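Phosphoglucomutase/phosphomannomutase family protein (Burkholderia thailandensis, PDB 3UW2) probably catalyses the transfer of a phosphate between positions of a hexose phosphate, as other phosphohexose mutases do, and binds a metal ion, zinc in this crystal. Local coordinates at residues A[291-296]-A[368-373]; A[187-192]-A[355-360]; A[195-200]-A[212-217]. One frame throughout, in Å; residues are numbered along the deposited sequence.

Interaction 1 of 3, residues A[291-296]-A[368-373]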
loop_
_atom_site.group_PDB
_atom_site.type_symbol
_atom_site.label_atom_id
_atom_site.label_comp_id
_atom_site.label_asym_id
_atom_site.label_seq_id
_atom_site.Cartn_x
_atom_site.Cartn_y
_atom_site.Cartn_z
ATOM N N GLU A 291 -15.773 -10.915 4.316
ATOM C CA GLU A 291 -17.018 -11.422 4.837
ATOM C C GLU A 291 -18.101 -10.339 4.783
ATOM O O GLU A 291 -19.209 -10.576 4.293
ATOM C CB GLU A 291 -16.822 -11.973 6.250
ATOM C CG GLU A 291 -18.106 -12.207 7.053
ATOM C CD GLU A 291 -17.803 -12.849 8.423
ATOM O OE1 GLU A 291 -16.825 -12.435 9.114
ATOM O OE2 GLU A 291 -18.541 -13.786 8.787
ATOM N N GLU A 292 -17.807 -9.169 5.294
ATOM C CA GLU A 292 -18.812 -8.098 5.298
ATOM C C GLU A 292 -19.191 -7.652 3.835
ATOM O O GLU A 292 -20.374 -7.507 3.488
ATOM C CB GLU A 292 -18.271 -6.918 6.114
ATOM C CG GLU A 292 -19.329 -5.863 6.433
ATOM C CD GLU A 292 -19.779 -5.060 5.220
ATOM O OE1 GLU A 292 -18.929 -4.760 4.351
ATOM O OE2 GLU A 292 -21.001 -4.750 5.115
ATOM N N VAL A 293 -18.181 -7.478 2.971
ATOM C CA VAL A 293 -18.436 -7.072 1.573
ATOM C C VAL A 293 -19.265 -8.124 0.847
ATOM O O VAL A 293 -20.225 -7.794 0.170
ATOM C CB VAL A 293 -17.093 -6.762 0.854
ATOM C CG1 VAL A 293 -17.183 -6.656 -0.687
ATOM C CG2 VAL A 293 -16.461 -5.537 1.473
ATOM N N LEU A 294 -18.891 -9.396 0.987
ATOM C CA LEU A 294 -19.615 -10.445 0.289
ATOM C C LEU A 294 -21.078 -10.613 0.759
ATOM O O LEU A 294 -21.970 -11.019 -0.023
ATOM C CB LEU A 294 -18.855 -11.774 0.392
ATOM C CG LEU A 294 -17.573 -11.761 -0.459
ATOM C CD1 LEU A 294 -16.777 -13.000 0.020
ATOM C CD2 LEU A 294 -17.934 -11.847 -1.972
ATOM N N SER A 295 -21.337 -10.251 2.011
ATOM C CA SER A 295 -22.669 -10.280 2.538
ATOM C C SER A 295 -23.540 -9.340 1.743
ATOM O O SER A 295 -24.680 -9.624 1.604
ATOM C CB SER A 295 -22.661 -9.882 4.040
ATOM O OG SER A 295 -22.776 -8.476 4.170
ATOM N N ARG A 296 -22.998 -8.268 1.145
ATOM C CA ARG A 296 -23.766 -7.355 0.259
ATOM C C ARG A 296 -23.520 -7.543 -1.257
ATOM O O ARG A 296 -24.156 -6.880 -2.060
ATOM C CB ARG A 296 -23.556 -5.843 0.643
ATOM C CG ARG A 296 -24.080 -5.491 2.080
ATOM C CD ARG A 296 -23.676 -4.078 2.577
ATOM N NE ARG A 296 -22.226 -3.961 2.794
ATOM C CZ ARG A 296 -21.341 -3.481 1.913
ATOM N NH1 ARG A 296 -21.744 -3.034 0.715
ATOM N NH2 ARG A 296 -20.055 -3.476 2.218
ATOM N N GLY A 368 -9.045 1.936 8.032
ATOM C CA GLY A 368 -9.268 2.073 9.464
ATOM C C GLY A 368 -10.753 2.309 9.767
ATOM O O GLY A 368 -11.310 1.711 10.662
ATOM N N ALA A 369 -11.383 3.199 9.013
ATOM C CA ALA A 369 -12.768 3.504 9.224
ATOM C C ALA A 369 -13.639 2.274 8.930
ATOM O O ALA A 369 -14.594 1.995 9.678
ATOM C CB ALA A 369 -13.163 4.693 8.341
ATOM N N ARG A 370 -13.301 1.515 7.877
ATOM C CA ARG A 370 -14.115 0.388 7.509
ATOM C C ARG A 370 -13.946 -0.673 8.593
ATOM O O ARG A 370 -14.879 -1.403 8.874
ATOM C CB ARG A 370 -13.712 -0.180 6.135
ATOM C CG ARG A 370 -14.169 0.702 4.941
ATOM C CD ARG A 370 -15.687 0.682 4.772
ATOM N NE ARG A 370 -16.150 -0.647 4.254
ATOM C CZ ARG A 370 -16.419 -0.920 2.977
ATOM N NH1 ARG A 370 -16.382 0.051 2.016
ATOM N NH2 ARG A 370 -16.824 -2.144 2.660
ATOM N N LEU A 371 -12.744 -0.761 9.176
ATOM C CA LEU A 371 -12.475 -1.786 10.237
ATOM C C LEU A 371 -13.303 -1.380 11.492
ATOM O O LEU A 371 -14.015 -2.198 12.068
ATOM C CB LEU A 371 -10.976 -1.814 10.502
ATOM C CG LEU A 371 -10.523 -2.761 11.623
ATOM C CD1 LEU A 371 -11.100 -4.145 11.385
ATOM C CD2 LEU A 371 -9.013 -2.791 11.696
ATOM N N LEU A 372 -13.282 -0.088 11.867
ATOM C CA LEU A 372 -14.098 0.373 13.015
ATOM C C LEU A 372 -15.622 0.112 12.799
ATOM O O LEU A 372 -16.348 -0.185 13.732
ATOM C CB LEU A 372 -13.854 1.856 13.284
ATOM C CG LEU A 372 -12.479 2.376 13.732
ATOM C CD1 LEU A 372 -12.449 3.881 13.720
ATOM C CD2 LEU A 372 -12.269 1.858 15.142
ATOM N N GLU A 373 -16.115 0.272 11.585
ATOM C CA GLU A 373 -17.526 -0.002 11.302
ATOM C C GLU A 373 -17.913 -1.444 11.722
ATOM O O GLU A 373 -19.005 -1.669 12.288
ATOM C CB GLU A 373 -17.769 0.147 9.800
ATOM C CG GLU A 373 -19.213 -0.141 9.376
ATOM C CD GLU A 373 -19.403 0.097 7.882
ATOM O OE1 GLU A 373 -18.884 -0.695 7.019
ATOM O OE2 GLU A 373 -20.049 1.096 7.576
HETATM O O HOH W 1 -16.456 -4.066 4.791
HETATM O O HOH W 2 -20.776 -2.882 7.156
#
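E292 and R370 bring the backbones nearest, with their CA atoms 9.9 Å apart. The helical segments 291-296 and 368-373 run at 77° to each other, their axes no closer than 12.3 Å, so long polar side chains and water bridge the space. On helix 282-296, one turn apart, E292 and R296 form a flat, side-on pair. R296 NE gives a nearly straight bond to E292 OE2 (2.7 Å), while R296 NH2 reaches E292 OE1; each oxygen uses its syn lone pair and lies close to the guanidinium plane. Two bonds fix the carboxylate and the guanidinium in a common orientation.

R370 arrives at about a right angle to E292. Its chain folds at chi2 and chi3, and its guanidinium stands 83° from the carboxylate plane. The direct ion pair from R370 NH2 to E292 OE1 is long at 3.8 Å, but water 1 closes it, donating to E292 OE1 and accepting from R370 NH2 at 2.9 Å. V293 CG2 packs at the edge of this guanidinium, 3.6 Å from R370 NH2. R296 NH2 and R370 NH2 lie 3.5 Å apart; this closeness is consistent with the acids they share, E292 and, beyond the two segments, D356, whose OD2 forms salt bridges to both. Water 2 links E292 OE2 to E373 OE1 by weak bonds, adding a second water bridge across the gap.

Y366 OH holds R370 NH1 from the preceding turn of helix 364-375. Within alpha/beta/alpha domain III the network joins helix 282-296 to that helix, with the loop after strand 352-354 supplying D356 and R357. On another side of helix 364-375, L371 and L372 pack on F261 of the domain II strand 259-263.

Interaction 2 of 3, residues A[187-192]-A[355-360]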
loop_
_atom_site.group_PDB
_atom_site.type_symbol
_atom_site.label_atom_id
_atom_site.label_comp_id
_atom_site.label_asym_id
_atom_site.label_seq_id
_atom_site.Cartn_x
_atom_site.Cartn_y
_atom_site.Cartn_z
ATOM N N GLY A 187 -20.205 10.679 6.216
ATOM C CA GLY A 187 -21.568 10.562 5.695
ATOM C C GLY A 187 -21.918 9.131 5.264
ATOM O O GLY A 187 -23.081 8.839 5.112
ATOM N N ASP A 188 -20.936 8.228 5.074
ATOM C CA ASP A 188 -21.267 6.820 4.695
ATOM C C ASP A 188 -20.988 5.813 5.819
ATOM O O ASP A 188 -21.413 4.681 5.736
ATOM C CB ASP A 188 -20.571 6.338 3.379
ATOM C CG ASP A 188 -21.127 4.964 2.870
ATOM O OD1 ASP A 188 -22.369 4.811 2.657
ATOM O OD2 ASP A 188 -20.324 4.009 2.686
ATOM N N ILE A 189 -20.248 6.205 6.838
ATOM C CA ILE A 189 -19.929 5.292 7.920
ATOM C C ILE A 189 -20.408 5.854 9.260
ATOM O O ILE A 189 -20.026 6.948 9.686
ATOM C CB ILE A 189 -18.410 4.965 7.974
ATOM C CG1 ILE A 189 -17.936 4.218 6.705
ATOM C CG2 ILE A 189 -18.155 4.152 9.251
ATOM C CD1 ILE A 189 -16.397 4.009 6.633
ATOM N N LYS A 190 -21.268 5.108 9.925
ATOM C CA LYS A 190 -21.861 5.548 11.180
ATOM C C LYS A 190 -21.578 4.428 12.186
ATOM O O LYS A 190 -22.221 3.377 12.127
ATOM C CB LYS A 190 -23.376 5.747 10.951
ATOM C CG LYS A 190 -23.812 7.155 10.513
ATOM C CD LYS A 190 -23.360 7.584 9.122
ATOM C CE LYS A 190 -24.101 8.823 8.645
ATOM N NZ LYS A 190 -23.449 10.076 9.131
ATOM N N LEU A 191 -20.625 4.622 13.107
ATOM C CA LEU A 191 -20.292 3.541 14.063
ATOM C C LEU A 191 -21.429 3.176 15.036
ATOM O O LEU A 191 -22.065 4.052 15.600
ATOM C CB LEU A 191 -19.045 3.896 14.865
ATOM C CG LEU A 191 -17.850 4.260 13.973
ATOM C CD1 LEU A 191 -16.683 4.483 14.870
ATOM C CD2 LEU A 191 -17.521 3.143 12.997
ATOM N N THR A 192 -21.622 1.874 15.252
ATOM C CA THR A 192 -22.580 1.326 16.222
ATOM C C THR A 192 -22.408 1.900 17.607
ATOM O O THR A 192 -23.405 2.201 18.263
ATOM C CB THR A 192 -22.536 -0.200 16.239
ATOM O OG1 THR A 192 -22.911 -0.647 14.940
ATOM C CG2 THR A 192 -23.557 -0.786 17.238
ATOM N N LYS A 355 -13.272 -0.927 -3.535
ATOM C CA LYS A 355 -14.060 -0.340 -4.578
ATOM C C LYS A 355 -15.482 -0.266 -4.065
ATOM O O LYS A 355 -16.135 0.779 -4.206
ATOM C CB LYS A 355 -13.977 -1.152 -5.876
ATOM C CG LYS A 355 -14.907 -0.643 -6.986
ATOM C CD LYS A 355 -14.607 0.805 -7.365
ATOM C CE LYS A 355 -15.706 1.272 -8.322
ATOM N NZ LYS A 355 -14.850 1.845 -9.379
ATOM N N ASP A 356 -15.967 -1.329 -3.427
ATOM C CA ASP A 356 -17.319 -1.264 -2.750
ATOM C C ASP A 356 -17.452 -0.018 -1.889
ATOM O O ASP A 356 -16.601 0.199 -0.997
ATOM C CB ASP A 356 -17.426 -2.513 -1.870
ATOM C CG ASP A 356 -18.605 -2.468 -0.928
ATOM O OD1 ASP A 356 -19.695 -2.722 -1.438
ATOM O OD2 ASP A 356 -18.441 -2.267 0.290
ATOM N N ARG A 357 -18.424 0.859 -2.199
ATOM C CA ARG A 357 -18.752 2.087 -1.408
ATOM C C ARG A 357 -17.623 3.107 -1.425
ATOM O O ARG A 357 -17.608 4.060 -0.629
ATOM C CB ARG A 357 -19.065 1.734 0.065
ATOM C CG ARG A 357 -20.328 0.890 0.206
ATOM C CD ARG A 357 -20.469 0.257 1.604
ATOM N NE ARG A 357 -20.453 1.258 2.696
ATOM C CZ ARG A 357 -20.116 0.954 3.942
ATOM N NH1 ARG A 357 -19.763 -0.324 4.301
ATOM N NH2 ARG A 357 -20.071 1.918 4.821
ATOM N N TRP A 358 -16.683 2.907 -2.333
ATOM C CA TRP A 358 -15.487 3.749 -2.345
ATOM C C TRP A 358 -14.976 4.018 -3.761
ATOM O O TRP A 358 -15.765 4.050 -4.676
ATOM C CB TRP A 358 -14.446 3.145 -1.381
ATOM C CG TRP A 358 -13.240 4.031 -1.020
ATOM C CD1 TRP A 358 -11.889 3.710 -1.104
ATOM C CD2 TRP A 358 -13.290 5.325 -0.363
ATOM N NE1 TRP A 358 -11.120 4.741 -0.595
ATOM C CE2 TRP A 358 -11.921 5.739 -0.152
ATOM C CE3 TRP A 358 -14.342 6.195 0.011
ATOM C CZ2 TRP A 358 -11.603 6.974 0.442
ATOM C CZ3 TRP A 358 -14.016 7.414 0.593
ATOM C CH2 TRP A 358 -12.683 7.807 0.781
ATOM N N TYR A 359 -13.658 4.187 -3.962
ATOM C CA TYR A 359 -13.097 4.627 -5.251
ATOM C C TYR A 359 -12.037 3.639 -5.763
ATOM O O TYR A 359 -11.506 3.796 -6.856
ATOM C CB TYR A 359 -12.428 6.022 -5.072
ATOM C CG TYR A 359 -13.471 7.016 -4.674
ATOM C CD1 TYR A 359 -14.276 7.590 -5.629
ATOM C CD2 TYR A 359 -13.703 7.327 -3.314
ATOM C CE1 TYR A 359 -15.282 8.495 -5.258
ATOM C CE2 TYR A 359 -14.691 8.230 -2.937
ATOM C CZ TYR A 359 -15.472 8.778 -3.905
ATOM O OH TYR A 359 -16.475 9.618 -3.514
ATOM N N GLY A 360 -11.707 2.655 -4.957
ATOM C CA GLY A 360 -10.849 1.571 -5.470
ATOM C C GLY A 360 -9.365 1.812 -5.285
ATOM O O GLY A 360 -8.570 0.941 -5.652
HETATM O O HOH W 3 -17.859 4.743 1.813
#
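R357 occupies the third position of a type II beta turn, K355 to W358, and from there reaches D188 in the loop between helix 178-186 and strand 197-200. The turn is closed by W358 N bonding to K355 O, and R357 takes up the positive phi of that position, its side chain directed at the other loop.

Within the carboxylate, one oxygen receives both charged bonds. R357 NE meets D188 OD2 at 2.8 Å and R357 NH2 meets the same atom at 3.0 Å, both bent, with the oxygen near the guanidinium plane at its edge. A bend of the R357 chain at chi3 (57°) turns this NE and NH2 side of the group to D188 OD2. Relative to the carboxylate plane the two donors differ: NE comes in on the syn side, 17° out of plane, whereas NH2 sits well above it. The two flat groups are turned 67° against each other. Water 3 donates to D188 OD2 as a further partner and to R357 O at 2.5 Å, bridging side chain to turn backbone. R357 NH2 also makes a weak bond to D188 O, and I189 CG1 packs 3.7 Å from R357 NH2.

E373 of helix 364-375 gives R357 NH2 a second acid, and R184 of helix 178-186 donates to R357 O. D188 and E373 balance the charge of R357, and the paired bonds restrict its rotation. This is a side-on arginine-aspartate salt bridge between loops, joining domain II to domain III of the phosphohexose mutase fold away from the metal site.

Interaction 3 of 3, residues A[195-200]-A[212-217]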
loop_
_atom_site.group_PDB
_atom_site.type_symbol
_atom_site.label_atom_id
_atom_site.label_comp_id
_atom_site.label_asym_id
_atom_site.label_seq_id
_atom_site.Cartn_x
_atom_site.Cartn_y
_atom_site.Cartn_z
ATOM N N LEU A 195 -15.503 3.718 19.946
ATOM C CA LEU A 195 -14.496 2.773 20.305
ATOM C C LEU A 195 -13.250 3.615 20.646
ATOM O O LEU A 195 -12.889 4.541 19.901
ATOM C CB LEU A 195 -14.264 1.906 19.069
ATOM C CG LEU A 195 -14.031 0.396 19.079
ATOM C CD1 LEU A 195 -14.613 -0.283 17.846
ATOM C CD2 LEU A 195 -12.519 0.210 19.082
ATOM N N LYS A 196 -12.573 3.293 21.731
ATOM C CA LYS A 196 -11.389 4.039 22.117
ATOM C C LYS A 196 -10.171 3.411 21.480
ATOM O O LYS A 196 -9.962 2.206 21.621
ATOM C CB LYS A 196 -11.229 4.082 23.647
ATOM C CG LYS A 196 -10.101 5.033 24.059
ATOM C CD LYS A 196 -10.288 5.478 25.484
ATOM C CE LYS A 196 -8.984 6.064 26.023
ATOM N NZ LYS A 196 -9.266 6.477 27.415
ATOM N N LEU A 197 -9.419 4.214 20.739
ATOM C CA LEU A 197 -8.289 3.739 19.893
ATOM C C LEU A 197 -6.955 4.361 20.271
ATOM O O LEU A 197 -6.910 5.519 20.653
ATOM C CB LEU A 197 -8.460 4.168 18.433
ATOM C CG LEU A 197 -9.686 4.262 17.617
ATOM C CD1 LEU A 197 -9.187 4.273 16.177
ATOM C CD2 LEU A 197 -10.447 2.994 17.914
ATOM N N VAL A 198 -5.888 3.595 20.104
ATOM C CA VAL A 198 -4.536 4.120 20.117
ATOM C C VAL A 198 -4.218 4.372 18.642
ATOM O O VAL A 198 -4.400 3.459 17.815
ATOM C CB VAL A 198 -3.585 3.091 20.757
ATOM C CG1 VAL A 198 -2.126 3.535 20.582
ATOM C CG2 VAL A 198 -3.910 2.989 22.248
ATOM N N VAL A 199 -3.862 5.609 18.282
ATOM C CA VAL A 199 -3.441 5.916 16.872
ATOM C C VAL A 199 -1.980 6.399 16.890
ATOM O O VAL A 199 -1.653 7.390 17.551
ATOM C CB VAL A 199 -4.361 6.966 16.265
ATOM C CG1 VAL A 199 -3.875 7.396 14.863
ATOM C CG2 VAL A 199 -5.821 6.447 16.216
ATOM N N ASP A 200 -1.116 5.639 16.228
ATOM C CA ASP A 200 0.332 5.905 16.070
ATOM C C ASP A 200 0.662 6.224 14.607
ATOM O O ASP A 200 0.523 5.349 13.700
ATOM C CB ASP A 200 1.133 4.664 16.490
ATOM C CG ASP A 200 2.683 4.916 16.507
ATOM O OD1 ASP A 200 3.188 5.629 15.633
ATOM O OD2 ASP A 200 3.420 4.360 17.344
ATOM N N ARG A 212 -8.322 13.561 13.111
ATOM C CA ARG A 212 -9.525 14.300 12.720
ATOM C C ARG A 212 -10.647 13.342 12.291
ATOM O O ARG A 212 -11.787 13.485 12.767
ATOM C CB ARG A 212 -9.237 15.234 11.559
ATOM C CG ARG A 212 -10.452 16.034 11.103
ATOM C CD ARG A 212 -10.082 17.050 10.008
ATOM N NE ARG A 212 -11.373 17.604 9.586
ATOM C CZ ARG A 212 -11.592 18.443 8.585
ATOM N NH1 ARG A 212 -10.601 18.907 7.872
ATOM N NH2 ARG A 212 -12.843 18.850 8.365
ATOM N N LEU A 213 -10.324 12.401 11.405
ATOM C CA LEU A 213 -11.322 11.430 10.874
ATOM C C LEU A 213 -11.931 10.571 11.973
ATOM O O LEU A 213 -13.159 10.498 12.068
ATOM C CB LEU A 213 -10.711 10.529 9.772
ATOM C CG LEU A 213 -11.551 9.376 9.255
ATOM C CD1 LEU A 213 -12.793 9.990 8.578
ATOM C CD2 LEU A 213 -10.766 8.465 8.271
ATOM N N PHE A 214 -11.087 9.915 12.792
ATOM C CA PHE A 214 -11.615 9.004 13.788
ATOM C C PHE A 214 -12.357 9.759 14.911
ATOM O O PHE A 214 -13.345 9.252 15.465
ATOM C CB PHE A 214 -10.534 8.038 14.301
ATOM C CG PHE A 214 -9.863 7.237 13.197
ATOM C CD1 PHE A 214 -10.605 6.694 12.123
ATOM C CD2 PHE A 214 -8.492 7.006 13.242
ATOM C CE1 PHE A 214 -9.994 5.945 11.092
ATOM C CE2 PHE A 214 -7.842 6.304 12.224
ATOM C CZ PHE A 214 -8.587 5.742 11.147
ATOM N N LYS A 215 -11.943 11.007 15.208
ATOM C CA LYS A 215 -12.777 11.837 16.115
ATOM C C LYS A 215 -14.134 12.153 15.515
ATOM O O LYS A 215 -15.151 12.143 16.239
ATOM C CB LYS A 215 -12.074 13.125 16.614
ATOM C CG LYS A 215 -11.000 12.813 17.626
ATOM C CD LYS A 215 -10.222 14.044 18.095
ATOM C CE LYS A 215 -9.746 13.718 19.514
ATOM N NZ LYS A 215 -8.892 14.730 20.219
ATOM N N ALA A 216 -14.134 12.480 14.221
ATOM C CA ALA A 216 -15.358 12.733 13.474
ATOM C C ALA A 216 -16.284 11.489 13.464
ATOM O O ALA A 216 -17.504 11.622 13.400
ATOM C CB ALA A 216 -15.035 13.118 12.035
ATOM N N LEU A 217 -15.715 10.291 13.491
ATOM C CA LEU A 217 -16.540 9.073 13.595
ATOM C C LEU A 217 -17.037 8.835 15.046
ATOM O O LEU A 217 -17.859 7.945 15.289
ATOM C CB LEU A 217 -15.768 7.855 13.093
ATOM C CG LEU A 217 -15.513 7.914 11.583
ATOM C CD1 LEU A 217 -14.651 6.740 11.187
ATOM C CD2 LEU A 217 -16.827 7.924 10.813
#
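F214 turns its ring into the angle between L197 and V199, whose side chains leave the strand on the same side because they alternate with V198. One ring carbon does the touching: F214 CD2 lies 4.1 Å from L197 CD1 and 4.0 Å from V199 CG2. L197 CD1 and V199 CG2 are themselves 4.0 Å apart, so the three atoms make a nearly equilateral triangle. L197 comes at about a right angle to the phenylalanine, V199 at a slant.

Torsions explain which branches are used. V199 has CG1 anti to its backbone N (chi1 175°), which leaves CG2 as the branch turned to the ring. In F214 the ring lies beside the backbone N (chi1 -56°) and is carried off the helix toward the strand. The contact is van der Waals packing of three buried residues, with no hydrogen bond between the segments, and L197 and F214 also mark where the backbones come nearest, at 8.7 Å between CA atoms.

Further apolar partners of the ring are F261, edge-to-face, and L372 of helix 364-375, which also touches L197. The side chain of V199 is about 11 Å from that of D264, a zinc ligand. Strand 197-200, helix 206-216 and strand 221-224 form a beta-alpha-beta crossover, and these residues seat its helix on the mixed sheet, where strand 197-200 runs between parallel neighbours 221-224 and 259-263.

How the interactions relate
From the N terminus, the loop 187-192 opens interaction 2, and strand 197-200 follows at once. Interaction 3 closes first, over the short connection from strand to helix, the first half of the beta-alpha-beta unit, and is nested wholly inside the long loop that interaction 2 closes at 355-360. Before that closure, 291-296 opens interaction 1, which is completed only at 368-373, so interactions 1 and 2 cross, with D356 as their joint. Interaction 2 joins domains II and III directly; interactions 1 and 3 are internal to III and II and meet through helix 364-375, where A369 CB packs 3.8 Å from L217 CD1. E373 N of that helix also lies 3.5 Å from L191 CD2.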